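Local coordinates for FAD-binding PCMH-type domain-containing protein (Gibberella zeae, PDB 6YJO) that binds FAD through covalent links as well as a noncovalent pocket, and probably acts as a flavin-dependent oxidoreductase on oligosaccharide substrates, at residues Thr125-Leu128 against Cys134-Gln137; Val145-Phe150 against Ala332-Arg337; Ala261-Ala266 against Lys353-Asn358; Met275-Gly280 against Gln284-Val289; Met494-Asn497 against Ile501-Ala504. One frame throughout, in Å; residues are numbered along the deposited sequence.

Contact 1 of 5, residues Thr125-Leu128 against Cys134-Gln137; sequences TVTL and CTVQ
Q137 keeps CG beside its backbone N (chi1 -80°) and runs extended from there, a course that carries OE1 along the backbone of T125. OE1 accepts the T125 N-H on a lone pair, in the plane of its own carbonyl, with 2.8 Å from T125 N to Q137 OE1 and 155° at the hydrogen. The same glutamine also donates its backbone N to T125 O at 3.0 Å, so both polar backbone atoms of T125 are held by one residue. Two residues further on, at the T127/T135 pair, both bonds are between backbones: T127 N lies 2.9 Å from T135 O, and T135 N lies 2.8 Å from T127 O. T127 O also has the C134 CA-H directed at it, C134 CA to T127 O being 3.1 Å. Between the bonded pairs, V126 and V136 form a non-hydrogen-bonded pair whose side chains run side by side, V126 CG1 meeting V136 CG2 at 4.1 Å. They share a sheet face with L128 and C134, and helix 142-152 covers it. T127 and T135 project from the other face. This antiparallel pairing, with its short connection, is a beta hairpin of the FAD-binding domain, extended past the strand start by the Q137 side chain.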
# COMPACT_ATOMS: atom_id res chain seq x y z
N THR A 125 16.36 -3.63 -10.89
CA THR A 125 17.27 -2.59 -11.35
C THR A 125 16.57 -1.24 -11.38
O THR A 125 15.49 -1.09 -11.97
CB THR A 125 17.82 -2.93 -12.73
OG1 THR A 125 18.50 -4.20 -12.68
CG2 THR A 125 18.79 -1.86 -13.22
N VAL A 126 17.18 -0.24 -10.72
CA VAL A 126 16.72 1.14 -10.76
C VAL A 126 17.60 1.90 -11.74
O VAL A 126 18.80 1.63 -11.85
CB VAL A 126 16.77 1.80 -9.36
CG1 VAL A 126 16.31 3.25 -9.44
CG2 VAL A 126 15.93 1.02 -8.36
N THR A 127 17.00 2.85 -12.46
CA THR A 127 17.72 3.67 -13.43
C THR A 127 17.13 5.08 -13.41
O THR A 127 15.94 5.25 -13.66
CB THR A 127 17.61 3.06 -14.84
OG1 THR A 127 18.36 1.84 -14.89
CG2 THR A 127 18.15 4.02 -15.88
N LEU A 128 17.98 6.06 -13.10
CA LEU A 128 17.59 7.47 -13.04
C LEU A 128 18.05 8.16 -14.31
O LEU A 128 19.25 8.20 -14.60
CB LEU A 128 18.20 8.15 -11.80
CG LEU A 128 18.02 9.66 -11.69
CD1 LEU A 128 16.54 10.06 -11.65
CD2 LEU A 128 18.73 10.19 -10.45
N CYS A 134 12.48 8.03 -14.01
CA CYS A 134 13.23 6.84 -13.64
C CYS A 134 12.50 5.60 -14.12
O CYS A 134 11.28 5.60 -14.31
CB CYS A 134 13.47 6.75 -12.13
SG CYS A 134 11.98 6.62 -11.11
N THR A 135 13.27 4.54 -14.34
CA THR A 135 12.76 3.21 -14.63
C THR A 135 13.11 2.31 -13.45
O THR A 135 14.29 2.16 -13.11
CB THR A 135 13.35 2.64 -15.92
OG1 THR A 135 14.44 1.77 -15.61
CG2 THR A 135 13.85 3.74 -16.84
N VAL A 136 12.10 1.72 -12.83
CA VAL A 136 12.27 0.85 -11.68
C VAL A 136 11.66 -0.51 -12.02
O VAL A 136 10.45 -0.62 -12.25
CB VAL A 136 11.62 1.43 -10.41
CG1 VAL A 136 11.69 0.44 -9.27
CG2 VAL A 136 12.30 2.75 -10.02
N GLN A 137 12.50 -1.54 -12.04
CA GLN A 137 12.02 -2.88 -12.35
C GLN A 137 11.05 -3.34 -11.27
O GLN A 137 11.14 -2.93 -10.11
CB GLN A 137 13.20 -3.85 -12.48
CG GLN A 137 13.89 -3.77 -13.83
CD GLN A 137 14.94 -4.84 -14.03
OE1 GLN A 137 15.79 -5.07 -13.17
NE2 GLN A 137 14.88 -5.52 -15.17

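Contact 2 of 5, residues Val145-Phe150 against Ala332-Arg337; sequences VATDLF and ALDQRR
An inverse gamma turn centred on D334 sets the loop residues L333 and D334 against T147 of helix 142-152; the turn is recognised from the D334 backbone angles, phi -68° and psi 70°. T147 carries the helix side of the contact with both branches. Its OG1 sits 3.8 Å from L333 CB and 3.9 Å from D334 CB, which are van der Waals distances. The hydroxyl spends its polarity inside its own helix, on G143 O, since chi1 of -67° places OG1 beside the backbone N. That rotation leaves CG2 to meet the aspartate, 4.0 Å from D334 OD2, with the two side chains crossing at about a right angle. D334 OD1 in turn has a weak hydrogen bond with H144 ND1, three residues before T147 on the helix. The carboxylates of D148 and D334 come no closer than 4.9 Å (D148 OD1 to D334 OD2). Only 149 Å² is buried in all, and no hydrogen bond joins the two segments. Stronger polar attachment of this loop lies further along: R336 forms a salt bridge with D124, and R337 with D121 and E57. L333 packs onto L324 and N325 of helix 320-326, which also receives A146 and F150, while V145 and L149 turn the helix's other side to strands 126-128 and 133-137.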
# COMPACT_ATOMS: atom_id res chain seq x y z
N VAL A 145 14.77 1.38 -3.78
CA VAL A 145 14.45 2.46 -4.71
C VAL A 145 14.96 3.79 -4.18
O VAL A 145 15.61 4.56 -4.90
CB VAL A 145 12.94 2.49 -4.98
CG1 VAL A 145 12.57 3.74 -5.79
CG2 VAL A 145 12.50 1.23 -5.71
N ALA A 146 14.67 4.09 -2.91
CA ALA A 146 15.14 5.35 -2.32
C ALA A 146 16.66 5.38 -2.25
O ALA A 146 17.28 6.43 -2.47
CB ALA A 146 14.55 5.53 -0.93
N THR A 147 17.28 4.24 -1.94
CA THR A 147 18.74 4.19 -1.82
C THR A 147 19.40 4.47 -3.16
O THR A 147 20.40 5.20 -3.21
CB THR A 147 19.17 2.82 -1.28
OG1 THR A 147 18.73 2.67 0.07
CG2 THR A 147 20.69 2.67 -1.34
N ASP A 148 18.87 3.91 -4.25
CA ASP A 148 19.50 4.10 -5.55
C ASP A 148 19.13 5.43 -6.19
O ASP A 148 19.92 5.97 -6.99
CB ASP A 148 19.10 2.95 -6.49
CG ASP A 148 19.99 1.74 -6.31
OD1 ASP A 148 20.61 1.59 -5.24
OD2 ASP A 148 20.09 0.93 -7.27
N LEU A 149 17.97 6.00 -5.87
CA LEU A 149 17.59 7.28 -6.46
C LEU A 149 18.34 8.44 -5.80
O LEU A 149 18.72 9.40 -6.48
CB LEU A 149 16.08 7.50 -6.34
CG LEU A 149 15.18 6.69 -7.27
CD1 LEU A 149 13.72 7.03 -6.98
CD2 LEU A 149 15.51 6.97 -8.72
N PHE A 150 18.54 8.36 -4.49
CA PHE A 150 19.28 9.41 -3.78
C PHE A 150 20.77 9.36 -4.09
O PHE A 150 21.44 10.38 -3.96
CB PHE A 150 19.05 9.28 -2.28
CG PHE A 150 19.76 10.32 -1.46
CD1 PHE A 150 21.04 10.10 -0.99
CD2 PHE A 150 19.13 11.52 -1.15
CE1 PHE A 150 21.70 11.06 -0.23
CE2 PHE A 150 19.78 12.48 -0.39
CZ PHE A 150 21.06 12.25 0.07
N ALA A 332 16.93 -2.19 7.57
CA ALA A 332 17.86 -1.47 6.72
C ALA A 332 17.19 -1.12 5.40
O ALA A 332 16.46 -1.92 4.82
CB ALA A 332 19.12 -2.30 6.49
N LEU A 333 17.46 0.10 4.90
CA LEU A 333 16.73 0.61 3.74
C LEU A 333 16.94 -0.29 2.52
O LEU A 333 15.98 -0.83 1.97
CB LEU A 333 17.15 2.05 3.44
CG LEU A 333 16.54 3.19 4.27
CD1 LEU A 333 16.68 4.50 3.52
CD2 LEU A 333 15.07 2.93 4.61
N ASP A 334 18.19 -0.48 2.11
CA ASP A 334 18.49 -1.15 0.85
C ASP A 334 18.11 -2.63 0.91
O ASP A 334 18.99 -3.49 0.90
CB ASP A 334 19.97 -0.98 0.49
CG ASP A 334 20.28 -1.41 -0.93
OD1 ASP A 334 19.36 -1.90 -1.62
OD2 ASP A 334 21.44 -1.24 -1.36
N GLN A 335 16.81 -2.92 0.96
CA GLN A 335 16.34 -4.30 1.00
C GLN A 335 16.39 -4.90 -0.40
O GLN A 335 15.96 -4.28 -1.37
CB GLN A 335 14.90 -4.37 1.52
CG GLN A 335 14.72 -4.16 3.01
CD GLN A 335 15.52 -5.14 3.86
OE1 GLN A 335 15.91 -6.21 3.39
NE2 GLN A 335 15.79 -4.75 5.10
N ARG A 336 16.91 -6.12 -0.50
CA ARG A 336 16.98 -6.84 -1.77
C ARG A 336 16.79 -8.33 -1.50
O ARG A 336 16.61 -8.77 -0.36
CB ARG A 336 18.31 -6.60 -2.48
CG ARG A 336 18.56 -5.15 -2.85
CD ARG A 336 19.86 -4.97 -3.62
NE ARG A 336 19.78 -5.49 -4.98
CZ ARG A 336 20.54 -5.08 -5.99
NH1 ARG A 336 21.44 -4.12 -5.82
NH2 ARG A 336 20.39 -5.63 -7.19
N ARG A 337 16.84 -9.10 -2.57
CA ARG A 337 16.76 -10.55 -2.51
C ARG A 337 18.11 -11.13 -2.08
O ARG A 337 19.16 -10.67 -2.55
CB ARG A 337 16.36 -11.11 -3.87
CG ARG A 337 16.32 -12.62 -3.94
CD ARG A 337 15.79 -13.07 -5.30
NE ARG A 337 15.50 -14.50 -5.32
CZ ARG A 337 14.38 -15.05 -4.86
NH1 ARG A 337 13.43 -14.28 -4.34
NH2 ARG A 337 14.20 -16.36 -4.92

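Contact 3 of 5, residues Ala261-Ala266 against Lys353-Asn358; sequences AMQKFA and KALTRN
Q263 lies on the regular turns of helix 252-268, facing A354 and L355 in an extended stretch that leads into helix 357-371, and the nearest CA atoms, those of Q263 and A354, are 6.3 Å apart. The gap is bridged by one side chain. Q263 starts with CG beside its backbone N (chi1 -53°) and then extends, delivering its whole terminal amide to the backbone of L355. Q263 OE1 accepts from L355 N at 2.6 Å, and Q263 NE2 donates to L355 O at 2.8 Å. The second bond is almost straight, 176° at the hydrogen, and L355 O lies in the amide plane of Q263. The first bends to 144°, although L355 N still lies in the plane of the Q263 carbonyl, on a lone pair. Beyond the two bonds, L355 CB merely comes within 3.5 Å of Q263 OE1; the leucine side chain packs instead onto L417 and W419 of strand 417-423. T356 then takes the N-cap position of helix 357-371, and R357 adds a salt bridge back to E257 of helix 252-268. Because acceptor and donor of one amide pair with the N-H and C=O of one residue, the two bonds define which end is oxygen, fix the rotation of the amide and satisfy the polar end of a buried glutamine.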
# COMPACT_ATOMS: atom_id res chain seq x y z
N ALA A 261 -9.95 17.90 16.89
CA ALA A 261 -9.00 18.97 16.63
C ALA A 261 -8.05 18.61 15.50
O ALA A 261 -7.58 19.50 14.77
CB ALA A 261 -8.21 19.29 17.90
N MET A 262 -7.76 17.32 15.32
CA MET A 262 -6.85 16.90 14.26
C MET A 262 -7.51 16.99 12.89
O MET A 262 -6.85 17.32 11.90
CB MET A 262 -6.36 15.48 14.51
CG MET A 262 -5.07 15.40 15.29
SD MET A 262 -4.49 13.70 15.48
CE MET A 262 -4.21 13.25 13.77
N GLN A 263 -8.81 16.68 12.81
CA GLN A 263 -9.54 16.86 11.55
C GLN A 263 -9.41 18.29 11.06
O GLN A 263 -9.11 18.53 9.89
CB GLN A 263 -11.01 16.49 11.73
CG GLN A 263 -11.26 15.11 12.32
CD GLN A 263 -12.65 14.60 12.02
OE1 GLN A 263 -12.83 13.59 11.34
NE2 GLN A 263 -13.66 15.29 12.54
N LYS A 264 -9.66 19.26 11.95
CA LYS A 264 -9.53 20.66 11.57
C LYS A 264 -8.12 20.97 11.10
O LYS A 264 -7.92 21.64 10.08
CB LYS A 264 -9.90 21.55 12.76
CG LYS A 264 -11.29 21.27 13.35
CD LYS A 264 -11.44 21.85 14.75
CE LYS A 264 -11.53 23.36 14.74
NZ LYS A 264 -12.21 23.88 15.96
N PHE A 265 -7.11 20.48 11.83
CA PHE A 265 -5.73 20.73 11.46
C PHE A 265 -5.36 20.06 10.15
O PHE A 265 -4.49 20.56 9.42
CB PHE A 265 -4.80 20.25 12.58
CG PHE A 265 -3.38 20.66 12.41
CD1 PHE A 265 -3.01 21.99 12.51
CD2 PHE A 265 -2.40 19.71 12.16
CE1 PHE A 265 -1.69 22.38 12.35
CE2 PHE A 265 -1.08 20.09 12.01
CZ PHE A 265 -0.73 21.42 12.11
N ALA A 266 -5.99 18.93 9.83
CA ALA A 266 -5.73 18.26 8.56
C ALA A 266 -6.19 19.09 7.37
O ALA A 266 -5.71 18.88 6.25
CB ALA A 266 -6.41 16.89 8.53
N LYS A 353 -14.20 10.54 5.23
CA LYS A 353 -14.23 11.99 5.33
C LYS A 353 -14.19 12.40 6.80
O LYS A 353 -14.19 11.56 7.71
CB LYS A 353 -15.49 12.53 4.65
CG LYS A 353 -15.56 12.23 3.16
CD LYS A 353 -16.93 12.55 2.59
CE LYS A 353 -16.95 12.43 1.07
NZ LYS A 353 -16.28 13.59 0.40
N ALA A 354 -14.15 13.71 7.03
CA ALA A 354 -14.27 14.27 8.37
C ALA A 354 -15.42 13.62 9.14
O ALA A 354 -16.58 13.69 8.74
CB ALA A 354 -14.50 15.77 8.27
N LEU A 355 -15.08 12.97 10.26
CA LEU A 355 -16.10 12.40 11.14
C LEU A 355 -16.87 13.51 11.86
O LEU A 355 -16.33 14.57 12.18
CB LEU A 355 -15.47 11.46 12.16
CG LEU A 355 -15.22 10.01 11.75
CD1 LEU A 355 -14.15 9.90 10.67
CD2 LEU A 355 -14.83 9.19 12.98
N THR A 356 -18.14 13.24 12.14
CA THR A 356 -18.97 14.12 12.95
C THR A 356 -18.63 13.95 14.42
O THR A 356 -18.00 12.97 14.83
CB THR A 356 -20.45 13.82 12.72
OG1 THR A 356 -20.76 12.53 13.26
CG2 THR A 356 -20.79 13.85 11.24
N ARG A 357 -19.06 14.93 15.24
CA ARG A 357 -18.84 14.84 16.68
C ARG A 357 -19.29 13.49 17.22
O ARG A 357 -18.57 12.84 17.99
CB ARG A 357 -19.58 15.97 17.40
CG ARG A 357 -19.56 15.83 18.92
CD ARG A 357 -19.70 17.16 19.64
NE ARG A 357 -18.51 17.99 19.49
CZ ARG A 357 -17.44 17.93 20.28
NH1 ARG A 357 -17.39 17.08 21.30
NH2 ARG A 357 -16.40 18.74 20.06
N ASN A 358 -20.49 13.05 16.83
CA ASN A 358 -21.06 11.82 17.36
C ASN A 358 -20.38 10.58 16.81
O ASN A 358 -20.37 9.54 17.49
CB ASN A 358 -22.56 11.77 17.08
CG ASN A 358 -23.29 13.02 17.57
OD1 ASN A 358 -23.85 13.77 16.78
ND2 ASN A 358 -23.27 13.23 18.88

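Contact 4 of 5, residues Met275-Gly280 against Gln284-Val289; sequences MQIYMG and QTIQGV
Q276 and Q287 lie side by side on one face of the sheet, their amide planes 30° apart, and meet through their ends. Q287 NE2 donates to Q276 OE1 at 3.0 Å, the N-H...O angle being 164°; the oxygen lies in the amide plane of Q287 and is approached on a lone pair. With chi1 of 65° Q287 projects CG between its backbone N and carbonyl carbon, from where the extended chain runs alongside its partner. Q276 NE2 is engaged separately by D385 OD1 of strand 380-386, so both ends of that amide are held. Beneath the amides, Q276 N reaches Q287 O at 3.0 Å, and the reciprocal backbone bond completes the pair. The strands form an antiparallel beta hairpin in the seven-stranded sheet, flanked by strands 380-386 and 242-248. The hairpin face bearing M275, I277, M279 and I286 is mostly apolar. There I286 lies obliquely over two neighbours: its CG1 meets I277 CG1 at 3.7 Å, while its CG2 faces M275 SD at 3.8 Å, the methionine being bent at chi3. Helix 252-268 covers this patch with M262. Further along, M279 CE lies 4.1 Å from Q284 CG. Q284 OE1 is taken by W250 N, and Q284 NE2 donates to a water at 2.8 Å, which in turn gives a hydrogen to G280 O at 2.6 Å. On the amide-bearing face, the Y278 ring turns its edge to T285 N, whose hydrogen goes to Y278 O at 2.9 Å.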
# COMPACT_ATOMS: atom_id res chain seq x y z
N MET A 275 1.56 13.91 8.73
CA MET A 275 1.21 13.52 10.09
C MET A 275 0.37 12.25 10.09
O MET A 275 -0.39 11.99 9.15
CB MET A 275 0.44 14.64 10.80
CG MET A 275 0.77 14.77 12.27
SD MET A 275 0.12 16.29 12.98
CE MET A 275 -1.58 15.81 13.26
N GLN A 276 0.51 11.47 11.16
CA GLN A 276 -0.40 10.40 11.52
C GLN A 276 -0.47 10.35 13.05
O GLN A 276 0.34 10.98 13.74
CB GLN A 276 0.04 9.06 10.93
CG GLN A 276 1.06 8.29 11.76
CD GLN A 276 1.54 7.00 11.11
OE1 GLN A 276 2.45 6.35 11.61
NE2 GLN A 276 0.93 6.63 9.99
N ILE A 277 -1.45 9.62 13.57
CA ILE A 277 -1.54 9.36 15.01
C ILE A 277 -1.65 7.87 15.25
O ILE A 277 -2.64 7.24 14.84
CB ILE A 277 -2.72 10.10 15.67
CG1 ILE A 277 -2.76 9.76 17.17
CG2 ILE A 277 -4.05 9.73 15.01
CD1 ILE A 277 -3.77 10.54 17.96
N TYR A 278 -0.65 7.30 15.91
CA TYR A 278 -0.73 5.95 16.43
C TYR A 278 -1.61 5.95 17.68
O TYR A 278 -1.37 6.72 18.62
CB TYR A 278 0.67 5.43 16.76
CG TYR A 278 0.72 4.23 17.68
CD1 TYR A 278 0.57 4.37 19.06
CD2 TYR A 278 0.95 2.96 17.18
CE1 TYR A 278 0.61 3.28 19.90
CE2 TYR A 278 1.00 1.86 18.02
CZ TYR A 278 0.83 2.03 19.38
OH TYR A 278 0.88 0.93 20.21
N MET A 279 -2.62 5.09 17.70
CA MET A 279 -3.42 4.84 18.90
C MET A 279 -3.28 3.38 19.27
O MET A 279 -3.60 2.50 18.46
CB MET A 279 -4.88 5.21 18.69
CG MET A 279 -5.11 6.57 18.08
SD MET A 279 -6.86 7.03 18.03
CE MET A 279 -7.27 7.03 19.78
N GLY A 280 -2.82 3.12 20.49
CA GLY A 280 -2.68 1.77 20.98
C GLY A 280 -3.43 1.57 22.28
O GLY A 280 -4.12 2.47 22.78
N GLN A 284 -1.25 7.09 23.10
CA GLN A 284 -1.24 7.60 21.73
C GLN A 284 0.09 8.28 21.44
O GLN A 284 0.84 8.66 22.35
CB GLN A 284 -2.38 8.60 21.49
CG GLN A 284 -3.78 8.03 21.69
CD GLN A 284 -4.12 7.80 23.15
OE1 GLN A 284 -3.53 8.42 24.04
NE2 GLN A 284 -5.06 6.90 23.41
N THR A 285 0.39 8.43 20.15
CA THR A 285 1.59 9.13 19.70
C THR A 285 1.29 9.78 18.36
O THR A 285 1.11 9.08 17.36
CB THR A 285 2.78 8.19 19.58
OG1 THR A 285 3.08 7.62 20.86
CG2 THR A 285 4.01 8.94 19.07
N ILE A 286 1.25 11.11 18.33
CA ILE A 286 1.19 11.85 17.07
C ILE A 286 2.61 11.99 16.54
O ILE A 286 3.48 12.54 17.22
CB ILE A 286 0.52 13.21 17.26
CG1 ILE A 286 -0.97 13.03 17.56
CG2 ILE A 286 0.69 14.07 16.00
CD1 ILE A 286 -1.69 14.31 17.93
N GLN A 287 2.84 11.49 15.33
CA GLN A 287 4.17 11.45 14.74
C GLN A 287 4.07 11.74 13.25
O GLN A 287 3.09 11.36 12.60
CB GLN A 287 4.83 10.08 14.97
CG GLN A 287 4.11 8.92 14.27
CD GLN A 287 4.50 7.56 14.81
OE1 GLN A 287 5.15 7.45 15.85
NE2 GLN A 287 4.12 6.50 14.10
N GLY A 288 5.09 12.39 12.71
CA GLY A 288 5.09 12.72 11.30
C GLY A 288 6.41 13.29 10.85
O GLY A 288 7.44 13.10 11.50
N VAL A 289 6.38 13.99 9.71
CA VAL A 289 7.57 14.56 9.10
C VAL A 289 7.22 15.94 8.54
O VAL A 289 6.22 16.09 7.83
CB VAL A 289 8.14 13.67 7.98
CG1 VAL A 289 9.29 14.39 7.27
CG2 VAL A 289 8.59 12.32 8.52
O HOH W 1 -5.74 4.47 22.30

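Contact 5 of 5, residues Met494-Asn497 against Ile501-Ala504; sequences MFWN and IRPA
The C-terminal tail of the chain, part of the berberine-like region, folds back after helix 479-489 so that R502 meets W496 and N497. An inverse gamma turn centred on F495 leads into the contact, and the backbone N atoms of M494 and F495 are both hydrogen-bonded to the carboxylate of D490. R502 alone carries the far side. Its chain bends at chi2 (-74°) and brings the guanidinium up to the NE1 side of the indole of W496, the two planes only 10° apart. W496 NE1 lies over one face of the guanidinium, 3.2 Å from R502 CZ. It is also 3.0 Å from R502 NH1, but both nitrogens are donors, so this close approach is not a hydrogen bond. Further along, R502 NH2 is 3.4 Å from W496 CZ2. The indole has a second arginine, R94, in a cation-pi contact, and R502 NH1 has a long, weak ion pair with D493. On the same tail, I501 packs onto helix 479-489. N497 also brings this segment near the cofactor, its side chain being about 5 Å from the bound FAD. What joins the two segments by a hydrogen bond is the N497 backbone oxygen: R502 NH1 donates to N497 O at 3.0 Å and 151°, the oxygen sitting near the edge of the guanidinium but somewhat tilted from its plane.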
# COMPACT_ATOMS: atom_id res chain seq x y z
N MET A 494 -7.52 -14.95 -15.78
CA MET A 494 -6.26 -15.61 -15.45
C MET A 494 -5.61 -14.97 -14.23
O MET A 494 -5.22 -15.66 -13.28
CB MET A 494 -5.33 -15.56 -16.66
CG MET A 494 -3.85 -15.63 -16.32
SD MET A 494 -2.88 -16.08 -17.76
CE MET A 494 -1.28 -15.44 -17.30
N PHE A 495 -5.48 -13.65 -14.24
CA PHE A 495 -4.86 -12.92 -13.13
C PHE A 495 -5.92 -12.77 -12.04
O PHE A 495 -6.61 -11.76 -11.95
CB PHE A 495 -4.31 -11.58 -13.59
CG PHE A 495 -3.38 -11.69 -14.76
CD1 PHE A 495 -2.19 -12.39 -14.64
CD2 PHE A 495 -3.70 -11.10 -15.97
CE1 PHE A 495 -1.34 -12.49 -15.72
CE2 PHE A 495 -2.85 -11.20 -17.05
CZ PHE A 495 -1.66 -11.90 -16.92
N TRP A 496 -6.03 -13.80 -11.21
CA TRP A 496 -7.11 -13.92 -10.24
C TRP A 496 -6.58 -13.73 -8.83
O TRP A 496 -5.45 -14.13 -8.52
CB TRP A 496 -7.78 -15.29 -10.37
CG TRP A 496 -9.01 -15.44 -9.53
CD1 TRP A 496 -10.30 -15.23 -9.92
CD2 TRP A 496 -9.06 -15.84 -8.16
NE1 TRP A 496 -11.15 -15.48 -8.87
CE2 TRP A 496 -10.42 -15.85 -7.78
CE3 TRP A 496 -8.09 -16.20 -7.21
CZ2 TRP A 496 -10.83 -16.20 -6.50
CZ3 TRP A 496 -8.51 -16.54 -5.94
CH2 TRP A 496 -9.86 -16.54 -5.59
N ASN A 497 -7.38 -13.10 -7.98
CA ASN A 497 -7.15 -13.08 -6.55
C ASN A 497 -8.49 -12.90 -5.86
O ASN A 497 -9.46 -12.45 -6.48
CB ASN A 497 -6.16 -11.98 -6.14
CG ASN A 497 -6.71 -10.59 -6.37
OD1 ASN A 497 -7.46 -10.06 -5.55
ND2 ASN A 497 -6.33 -9.98 -7.50
N ILE A 501 -10.59 -7.66 -9.51
CA ILE A 501 -11.65 -7.21 -10.39
C ILE A 501 -12.17 -8.39 -11.19
O ILE A 501 -11.41 -9.10 -11.87
CB ILE A 501 -11.15 -6.09 -11.32
CG1 ILE A 501 -10.58 -4.92 -10.51
CG2 ILE A 501 -12.27 -5.62 -12.24
CD1 ILE A 501 -11.50 -4.37 -9.45
N ARG A 502 -13.48 -8.62 -11.13
CA ARG A 502 -14.13 -9.70 -11.87
C ARG A 502 -14.60 -9.19 -13.23
O ARG A 502 -15.21 -8.12 -13.30
CB ARG A 502 -15.33 -10.23 -11.09
CG ARG A 502 -14.97 -10.75 -9.70
CD ARG A 502 -14.23 -12.08 -9.78
NE ARG A 502 -14.03 -12.68 -8.46
CZ ARG A 502 -12.85 -12.90 -7.89
NH1 ARG A 502 -11.71 -12.59 -8.50
NH2 ARG A 502 -12.80 -13.46 -6.68
N PRO A 503 -14.34 -9.91 -14.32
CA PRO A 503 -14.76 -9.42 -15.63
C PRO A 503 -16.27 -9.30 -15.72
O PRO A 503 -17.02 -10.08 -15.13
CB PRO A 503 -14.23 -10.48 -16.60
CG PRO A 503 -14.11 -11.73 -15.78
CD PRO A 503 -13.71 -11.24 -14.40
N ALA A 504 -16.72 -8.30 -16.48
CA ALA A 504 -18.14 -8.16 -16.75
C ALA A 504 -18.58 -9.26 -17.72
O ALA A 504 -17.93 -9.50 -18.74
CB ALA A 504 -18.43 -6.78 -17.33

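Two pairs of contacts touch. Helix 142-152 of contact 2 packs on the hairpin of contact 1, with V136 CG1 against V145 CG2 at 3.7 Å and V126 CG1 against L149 CD2 at 3.9 Å. Contacts 3 and 4 meet through M262, whose CE lies 3.7 Å from both M275 CE and I277 CG2. Across the chain's centre, contacts 1 and 3 are about 39 Å apart, centre to centre. Contact 5 touches none of the others; its nearest atoms to contact 1 are about 16 Å away. Distances to the FAD differ: the side chains of N497, Q276, Q137 and L333 are about 5, 7, 9 and 12 Å from it, whereas contact 3 is remote from the cofactor-binding residues.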